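PDB 3UMC: haloacid dehalogenase from Pseudomonas aeruginosa, which probably catalyses the hydrolytic removal of halide from L-2-haloalkanoic acids, giving 2-hydroxy acids. Local coordinates for residues L88-L93 against R111-W116. Sequence-based numbering, arbitrary orientation.
Sequences LHRQSL and RITGFW
The imidazole of His89 lies face to face on the five-membered ring of the Trp116 indole, with centroids 3.7 Å apart and planes inclined by 26°. His89 CE1 stands 3.4 Å above the indole plane, offset toward the rim, and Thr113 O sits in plane at the indole edge. Trp116 NE1 in turn lies over the imidazole face, displaced toward its rim; its N-H is badly angled for a bond to ND1. At the imidazole edge, in plane, a water lies 2.7 Å from His89 ND1 and donates to Thr113 O, also at 2.7 Å. Histidine suits this place because it offers a flat face to the indole and a polar edge to the water. Trp64, from helix 57-67, meets Trp116 edge-to-face and Tyr68 meets the His89 ring, extending the aromatic cluster.

One turn along, the chain of Leu93 holds CG anti to the backbone N (chi1 177°), which carries CD2 against Ile112 CG2 at 3.3 Å, tighter than usual for two methyls. Between these two layers Thr113 OG1, bonded to Leu109 O in its own helix, lies 3.7 Å from Arg90 CA; threonine is small enough for this approach. The Arg90 guanidinium, with Thr113 OG1 near its plane at the edge, turns instead to Glu106.

Helix 85-99 thus packs on helix 106-113 and the 3-10 turn carrying Trp116, in the helical cap inserted between strands 24-27 and 137-140. The buried interface is largely apolar and aromatic: one water serves the Thr113 carbonyl and ND1, and the Arg90–Glu106 salt bridge ties the helices at the partly exposed side.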
loop_
_atom_site.group_PDB
_atom_site.type_symbol
_atom_site.label_atom_id
_atom_site.label_comp_id
_atom_site.label_asym_id
_atom_site.label_seq_id
_atom_site.Cartn_x
_atom_site.Cartn_y
_atom_site.Cartn_z
ATOM N N LEU A 88 -15.827 9.318 -11.015
ATOM C CA LEU A 88 -17.254 9.291 -10.742
ATOM C C LEU A 88 -17.633 10.470 -9.868
ATOM O O LEU A 88 -18.700 11.065 -10.063
ATOM C CB LEU A 88 -17.701 7.975 -10.133
ATOM C CG LEU A 88 -17.449 6.661 -10.918
ATOM C CD1 LEU A 88 -17.787 5.460 -10.035
ATOM C CD2 LEU A 88 -18.205 6.550 -12.294
ATOM N N HIS A 89 -16.771 10.867 -8.941
ATOM C CA HIS A 89 -17.032 12.087 -8.193
ATOM C C HIS A 89 -17.092 13.326 -9.103
ATOM O O HIS A 89 -17.932 14.213 -8.895
ATOM C CB HIS A 89 -16.012 12.324 -7.071
ATOM C CG HIS A 89 -16.193 11.412 -5.892
ATOM N ND1 HIS A 89 -15.284 11.334 -4.857
ATOM C CD2 HIS A 89 -17.163 10.517 -5.607
ATOM C CE1 HIS A 89 -15.711 10.463 -3.969
ATOM N NE2 HIS A 89 -16.851 9.959 -4.396
ATOM N N ARG A 90 -16.183 13.383 -10.075
ATOM C CA ARG A 90 -16.154 14.497 -11.035
ATOM C C ARG A 90 -17.430 14.589 -11.880
ATOM O O ARG A 90 -18.060 15.621 -11.908
ATOM C CB ARG A 90 -14.927 14.409 -11.957
ATOM C CG ARG A 90 -14.991 15.280 -13.255
ATOM C CD ARG A 90 -15.404 16.730 -12.978
ATOM N NE ARG A 90 -14.260 17.594 -12.697
ATOM C CZ ARG A 90 -13.511 18.210 -13.622
ATOM N NH1 ARG A 90 -13.752 18.072 -14.922
ATOM N NH2 ARG A 90 -12.502 18.974 -13.226
ATOM N N GLN A 91 -17.754 13.503 -12.572
ATOM C CA GLN A 91 -18.988 13.361 -13.327
ATOM C C GLN A 91 -20.165 13.827 -12.491
ATOM O O GLN A 91 -20.809 14.794 -12.826
ATOM C CB GLN A 91 -19.239 11.895 -13.734
ATOM C CG GLN A 91 -18.491 11.402 -14.954
ATOM C CD GLN A 91 -19.180 10.199 -15.610
ATOM O OE1 GLN A 91 -19.434 10.205 -16.837
ATOM N NE2 GLN A 91 -19.513 9.172 -14.798
ATOM N N SER A 92 -20.444 13.122 -11.403
ATOM C CA SER A 92 -21.637 13.396 -10.601
ATOM C C SER A 92 -21.717 14.854 -10.154
ATOM O O SER A 92 -22.806 15.404 -10.117
ATOM C CB SER A 92 -21.698 12.477 -9.374
ATOM O OG SER A 92 -20.599 12.736 -8.522
ATOM N N LEU A 93 -20.581 15.462 -9.826
ATOM C CA LEU A 93 -20.550 16.871 -9.465
ATOM C C LEU A 93 -21.020 17.789 -10.636
ATOM O O LEU A 93 -21.743 18.768 -10.404
ATOM C CB LEU A 93 -19.161 17.293 -9.004
ATOM C CG LEU A 93 -18.972 18.780 -8.668
ATOM C CD1 LEU A 93 -19.940 19.255 -7.628
ATOM C CD2 LEU A 93 -17.573 19.044 -8.184
ATOM N N ARG A 111 -11.220 21.558 -7.836
ATOM C CA ARG A 111 -11.133 21.877 -6.440
ATOM C C ARG A 111 -12.230 21.172 -5.626
ATOM O O ARG A 111 -11.949 20.585 -4.592
ATOM C CB ARG A 111 -11.246 23.380 -6.266
ATOM C CG ARG A 111 -10.883 23.829 -4.904
ATOM C CD ARG A 111 -11.481 25.188 -4.627
ATOM N NE ARG A 111 -11.110 25.645 -3.301
ATOM C CZ ARG A 111 -11.176 26.906 -2.893
ATOM N NH1 ARG A 111 -11.600 27.868 -3.715
ATOM N NH2 ARG A 111 -10.812 27.205 -1.652
ATOM N N ILE A 112 -13.464 21.223 -6.104
ATOM C CA ILE A 112 -14.583 20.672 -5.354
ATOM C C ILE A 112 -14.520 19.134 -5.295
ATOM O O ILE A 112 -14.732 18.566 -4.262
ATOM C CB ILE A 112 -15.944 21.173 -5.922
ATOM C CG1 ILE A 112 -16.073 22.705 -5.731
ATOM C CG2 ILE A 112 -17.135 20.474 -5.281
ATOM C CD1 ILE A 112 -17.047 23.341 -6.744
ATOM N N THR A 113 -14.232 18.505 -6.420
ATOM C CA THR A 113 -13.973 17.088 -6.500
ATOM C C THR A 113 -12.918 16.569 -5.520
ATOM O O THR A 113 -13.005 15.409 -5.087
ATOM C CB THR A 113 -13.563 16.744 -7.919
ATOM O OG1 THR A 113 -14.697 16.972 -8.747
ATOM C CG2 THR A 113 -13.135 15.287 -8.053
ATOM N N GLY A 114 -11.941 17.410 -5.191
ATOM C CA GLY A 114 -10.832 17.065 -4.305
ATOM C C GLY A 114 -11.181 17.281 -2.829
ATOM O O GLY A 114 -10.354 17.082 -1.920
ATOM N N PHE A 115 -12.405 17.734 -2.591
ATOM C CA PHE A 115 -12.970 17.828 -1.244
ATOM C C PHE A 115 -12.939 16.489 -0.524
ATOM O O PHE A 115 -12.688 16.421 0.659
ATOM C CB PHE A 115 -14.433 18.262 -1.345
ATOM C CG PHE A 115 -14.630 19.749 -1.471
ATOM C CD1 PHE A 115 -13.561 20.621 -1.693
ATOM C CD2 PHE A 115 -15.920 20.295 -1.353
ATOM C CE1 PHE A 115 -13.771 21.999 -1.789
ATOM C CE2 PHE A 115 -16.125 21.704 -1.460
ATOM C CZ PHE A 115 -15.048 22.522 -1.665
ATOM N N TRP A 116 -13.208 15.448 -1.284
ATOM C CA TRP A 116 -13.194 14.097 -0.780
ATOM C C TRP A 116 -11.814 13.619 -0.425
ATOM O O TRP A 116 -11.717 12.526 0.017
ATOM C CB TRP A 116 -13.707 13.183 -1.825
ATOM C CG TRP A 116 -15.079 13.377 -2.129
ATOM C CD1 TRP A 116 -15.585 14.033 -3.204
ATOM C CD2 TRP A 116 -16.182 12.809 -1.439
ATOM N NE1 TRP A 116 -16.949 13.932 -3.212
ATOM C CE2 TRP A 116 -17.345 13.190 -2.131
ATOM C CE3 TRP A 116 -16.305 12.017 -0.292
ATOM C CZ2 TRP A 116 -18.634 12.836 -1.703
ATOM C CZ3 TRP A 116 -17.582 11.636 0.121
ATOM C CH2 TRP A 116 -18.731 12.061 -0.583
HETATM O O HOH W 1 -13.070 12.767 -5.432
#